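Local coordinates for protein Lys-gingipain W83 (PDB 3KM5) that cleaves proteins after lysine as a secreted cysteine protease, may act as a virulence factor, and carries haemolytic adhesin domains, one of which is described here, at residues A[125-130]-A[136-141]; A[41-46]-A[166-171]. All blocks are in the same frame, centred on the assembly; numbering follows the deposited sequence.

Overall arrangement
Both contacts belong to one cleaved adhesin domain, a beta jelly roll, and lie side by side at the same end of it, their centres about 6 Å apart. Interaction 2 is the buried one: four apolar or aromatic side chains pack the 41-46 loop onto strand 168-177. Interaction 1 lies nearer the surface and joins two parts of the long loop between strands 109-115 and 143-148, with F127 buried while A136 and K137 remain exposed. Neither has a hydrogen bond across it. Polar links run instead between the two, where the K137 NZ atom reaches W43 O and T45 OG1. P138 also packs against Y168.

Interaction 1 of 2, residues A[125-130]-A[136-141]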
# COMPACT_ATOMS: atom_id res chain seq x y z
N ALA A 125 -15.00 13.73 -4.41
CA ALA A 125 -15.54 12.38 -4.41
C ALA A 125 -14.58 11.42 -3.72
O ALA A 125 -13.37 11.68 -3.68
CB ALA A 125 -15.79 11.91 -5.86
N ARG A 126 -15.12 10.34 -3.17
CA ARG A 126 -14.33 9.21 -2.66
C ARG A 126 -14.61 8.01 -3.53
O ARG A 126 -15.66 7.93 -4.17
CB ARG A 126 -14.63 8.90 -1.19
CG ARG A 126 -14.18 9.93 -0.23
CD ARG A 126 -14.52 9.50 1.17
NE ARG A 126 -14.37 10.60 2.10
CZ ARG A 126 -14.33 10.46 3.42
NH1 ARG A 126 -14.43 9.26 3.97
NH2 ARG A 126 -14.19 11.52 4.19
N PHE A 127 -13.65 7.10 -3.56
CA PHE A 127 -13.60 6.04 -4.55
C PHE A 127 -13.44 4.72 -3.85
O PHE A 127 -12.73 4.64 -2.85
CB PHE A 127 -12.49 6.30 -5.55
CG PHE A 127 -12.70 7.57 -6.34
CD1 PHE A 127 -13.44 7.56 -7.50
CD2 PHE A 127 -12.20 8.77 -5.88
CE1 PHE A 127 -13.66 8.72 -8.21
CE2 PHE A 127 -12.42 9.95 -6.61
CZ PHE A 127 -13.15 9.93 -7.76
N GLY A 128 -14.10 3.70 -4.37
CA GLY A 128 -14.09 2.39 -3.77
C GLY A 128 -14.25 1.28 -4.77
O GLY A 128 -14.16 1.50 -5.99
N LEU A 129 -14.48 0.08 -4.26
CA LEU A 129 -14.70 -1.09 -5.10
C LEU A 129 -16.19 -1.24 -5.46
O LEU A 129 -16.51 -2.05 -6.33
CB LEU A 129 -14.22 -2.36 -4.41
CG LEU A 129 -12.81 -2.34 -3.82
CD1 LEU A 129 -12.50 -3.70 -3.22
CD2 LEU A 129 -11.76 -1.91 -4.86
N SER A 130 -17.06 -0.50 -4.77
CA SER A 130 -18.50 -0.46 -5.06
C SER A 130 -19.01 0.92 -5.49
O SER A 130 -20.20 1.06 -5.80
CB SER A 130 -19.29 -0.93 -3.83
N ALA A 136 -15.56 9.59 -12.97
CA ALA A 136 -14.71 10.48 -12.17
C ALA A 136 -13.39 9.78 -11.79
O ALA A 136 -13.33 8.55 -11.71
CB ALA A 136 -15.42 10.93 -10.91
N LYS A 137 -12.34 10.57 -11.65
CA LYS A 137 -11.04 10.03 -11.22
C LYS A 137 -10.49 10.95 -10.18
O LYS A 137 -10.54 12.17 -10.36
CB LYS A 137 -10.05 9.88 -12.40
CG LYS A 137 -10.45 8.88 -13.46
CD LYS A 137 -9.36 8.76 -14.55
CE LYS A 137 -8.56 7.46 -14.46
NZ LYS A 137 -7.70 7.32 -13.26
N PRO A 138 -9.91 10.39 -9.11
CA PRO A 138 -9.49 11.23 -8.02
C PRO A 138 -8.29 12.05 -8.40
O PRO A 138 -7.52 11.69 -9.30
CB PRO A 138 -9.06 10.23 -6.93
CG PRO A 138 -8.70 9.01 -7.68
CD PRO A 138 -9.69 8.96 -8.81
N GLN A 139 -8.14 13.17 -7.70
CA GLN A 139 -6.89 13.90 -7.69
C GLN A 139 -5.97 13.00 -6.87
O GLN A 139 -6.26 12.74 -5.70
CB GLN A 139 -7.06 15.27 -7.04
N SER A 140 -4.94 12.47 -7.52
CA SER A 140 -4.12 11.38 -6.93
C SER A 140 -2.75 11.32 -7.63
O SER A 140 -2.61 10.74 -8.71
CB SER A 140 -4.89 10.05 -7.06
OG SER A 140 -4.32 8.98 -6.32
N VAL A 141 -1.75 11.93 -7.01
CA VAL A 141 -0.38 12.05 -7.55
C VAL A 141 0.52 10.93 -6.96
O VAL A 141 0.43 10.66 -5.76
CB VAL A 141 0.21 13.43 -7.17
CG1 VAL A 141 1.67 13.56 -7.60
CG2 VAL A 141 -0.63 14.57 -7.75
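The ring of F127 lies against the side chains of A136 and P138 and the backbone between them, so that one aromatic side chain closes this part of the loop on itself. P138 supplies the main partner: its CD sits over the centre of one ring face, 3.7 Å from the centroid of the F127 ring and 13° off the ring normal, a CH-pi contact. Proline suits the place because its CD, bonded to the backbone nitrogen, carries polarised hydrogens that can face a pi cloud. Its CB comes to 3.4 Å from F127 CE2. At the edge of the same ring, in its plane, the methyl of A136 CB stands 3.9 Å from F127 CE1; alanine's short methyl fits at the rim while the proline holds the face. A136 O approaches obliquely, 3.5 Å from F127 CE1. With CG anti to its carbonyl carbon (chi1 -63°), the F127 side chain reaches across to the 136-138 backbone. Further out, F127 O accepts a hydrogen bond from N167 ND2, while the K137 amine is engaged by the 41-46 loop at W43 O. K137 and P138 form an experimentally established cleavage site of the gingipain, yet the chain is continuous here. No hydrogen bond crosses between the segments, so the contact rests on dispersion and the CH-pi interaction, consistent with a local closure whose polar ties are made to neighbouring loops.

Interaction 2 of 2, residues A[41-46]-A[166-171]; sequences LDWLTA and LNYILL
W43 meets Y168 through the far rim of its indole, and L44 meets L170 methyl to methyl. From CB the tryptophan is set by a chi1 of 63°, which places CG between the backbone N and the carbonyl carbon and sends the ring toward the strand. On the five-membered side, NE1 donates a hydrogen bond to G128 O, which satisfies the indole's one polar atom in a buried setting and limits its rotation. Over one face of the indole lie L41 CB and L44 CB, both offset toward the rim, from the type I turn that L41 and L44 close by the L44 N to L41 O bond. At the outer end of the six-membered ring, W43 CZ3 touches Y168 CE2 at 3.7 Å, and W43 CH2 stands over the tyrosine face near its rim, 4.0 Å from Y168 CD2. The planes are tilted by 28° and the rings slid well apart, their centroids 5.1 Å from each other, so overlap is slight. Here a connection between strands 34-37 and 51-56 of the jelly roll packs on strand 168-177, which itself pairs with 51-56 on one edge. Alternation along that strand turns Y168 and L170 to the loop, while I169 and L171 touch strand 155-161 of the other sheet. Tyrosine serves here because its ring is apolar where it meets W43, whereas its OH hydrogen-bonds S140 OG. Next to this pair, L44 CD1 and L170 CD1 approach to 3.5 Å, flexible leucine branches fitting closely beside the rigid rings.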
# COMPACT_ATOMS: atom_id res chain seq x y z
N LEU A 41 -11.27 -0.94 -12.68
CA LEU A 41 -11.79 0.25 -12.02
C LEU A 41 -11.48 1.46 -12.87
O LEU A 41 -10.31 1.79 -13.11
CB LEU A 41 -11.15 0.43 -10.65
CG LEU A 41 -11.51 -0.61 -9.60
CD1 LEU A 41 -10.62 -0.33 -8.38
CD2 LEU A 41 -12.96 -0.57 -9.22
N ASP A 42 -12.53 2.13 -13.34
CA ASP A 42 -12.36 3.28 -14.22
C ASP A 42 -11.55 4.38 -13.55
O ASP A 42 -10.76 5.06 -14.22
CB ASP A 42 -13.72 3.82 -14.70
N TRP A 43 -11.72 4.55 -12.23
CA TRP A 43 -11.08 5.65 -11.49
C TRP A 43 -9.57 5.51 -11.29
O TRP A 43 -8.88 6.47 -11.06
CB TRP A 43 -11.76 5.91 -10.13
CG TRP A 43 -11.73 4.80 -9.09
CD1 TRP A 43 -12.72 3.89 -8.85
CD2 TRP A 43 -10.70 4.52 -8.13
NE1 TRP A 43 -12.37 3.06 -7.81
CE2 TRP A 43 -11.13 3.43 -7.35
CE3 TRP A 43 -9.45 5.08 -7.86
CZ2 TRP A 43 -10.35 2.90 -6.31
CZ3 TRP A 43 -8.68 4.56 -6.82
CH2 TRP A 43 -9.13 3.48 -6.06
N LEU A 44 -9.09 4.29 -11.43
CA LEU A 44 -7.72 3.96 -11.08
C LEU A 44 -6.75 4.06 -12.27
O LEU A 44 -7.04 3.54 -13.35
CB LEU A 44 -7.71 2.54 -10.54
CG LEU A 44 -6.34 1.97 -10.16
CD1 LEU A 44 -5.76 2.70 -8.94
CD2 LEU A 44 -6.45 0.47 -9.94
N THR A 45 -5.59 4.68 -12.03
CA THR A 45 -4.43 4.59 -12.90
C THR A 45 -3.23 4.15 -12.05
O THR A 45 -2.93 4.75 -11.03
CB THR A 45 -4.12 5.94 -13.57
OG1 THR A 45 -5.30 6.39 -14.25
CG2 THR A 45 -3.00 5.81 -14.61
N ALA A 46 -2.55 3.10 -12.49
CA ALA A 46 -1.36 2.60 -11.80
C ALA A 46 -0.17 3.48 -12.06
O ALA A 46 -0.13 4.22 -13.06
CB ALA A 46 -1.05 1.18 -12.26
N LEU A 166 -10.71 8.46 5.50
CA LEU A 166 -10.10 9.32 4.48
C LEU A 166 -10.48 8.65 3.15
O LEU A 166 -11.65 8.69 2.76
CB LEU A 166 -8.59 9.53 4.73
CG LEU A 166 -8.14 10.59 5.78
CD1 LEU A 166 -8.69 11.98 5.42
CD2 LEU A 166 -8.50 10.28 7.19
N ASN A 167 -9.55 7.98 2.47
CA ASN A 167 -9.98 7.14 1.34
C ASN A 167 -9.13 5.89 1.15
O ASN A 167 -9.57 4.81 1.52
CB ASN A 167 -10.18 7.98 0.06
CG ASN A 167 -11.04 7.31 -1.02
OD1 ASN A 167 -11.25 7.92 -2.10
ND2 ASN A 167 -11.56 6.11 -0.77
N TYR A 168 -7.94 6.04 0.59
CA TYR A 168 -7.11 4.86 0.26
C TYR A 168 -5.66 5.29 0.29
O TYR A 168 -5.30 6.48 0.20
CB TYR A 168 -7.44 4.24 -1.12
CG TYR A 168 -7.35 5.21 -2.26
CD1 TYR A 168 -6.13 5.60 -2.74
CD2 TYR A 168 -8.49 5.80 -2.82
CE1 TYR A 168 -5.99 6.48 -3.73
CE2 TYR A 168 -8.37 6.71 -3.85
CZ TYR A 168 -7.11 7.06 -4.31
OH TYR A 168 -6.93 7.99 -5.31
N ILE A 169 -4.80 4.27 0.44
CA ILE A 169 -3.40 4.35 0.02
C ILE A 169 -3.14 3.26 -1.01
O ILE A 169 -3.54 2.10 -0.85
CB ILE A 169 -2.44 4.29 1.20
CG1 ILE A 169 -1.00 4.39 0.72
CG2 ILE A 169 -2.62 3.04 2.06
CD1 ILE A 169 -0.02 4.82 1.78
N LEU A 170 -2.50 3.65 -2.12
CA LEU A 170 -2.05 2.70 -3.14
C LEU A 170 -0.53 2.62 -3.10
O LEU A 170 0.12 3.66 -2.87
CB LEU A 170 -2.45 3.17 -4.53
CG LEU A 170 -3.89 3.61 -4.70
CD1 LEU A 170 -4.16 4.11 -6.13
CD2 LEU A 170 -4.84 2.50 -4.32
N LEU A 171 0.05 1.46 -3.44
CA LEU A 171 1.49 1.30 -3.61
C LEU A 171 1.76 0.66 -4.94
O LEU A 171 0.97 -0.15 -5.40
CB LEU A 171 2.15 0.44 -2.51
CG LEU A 171 1.86 0.85 -1.09
CD1 LEU A 171 2.29 -0.22 -0.10
CD2 LEU A 171 2.58 2.15 -0.75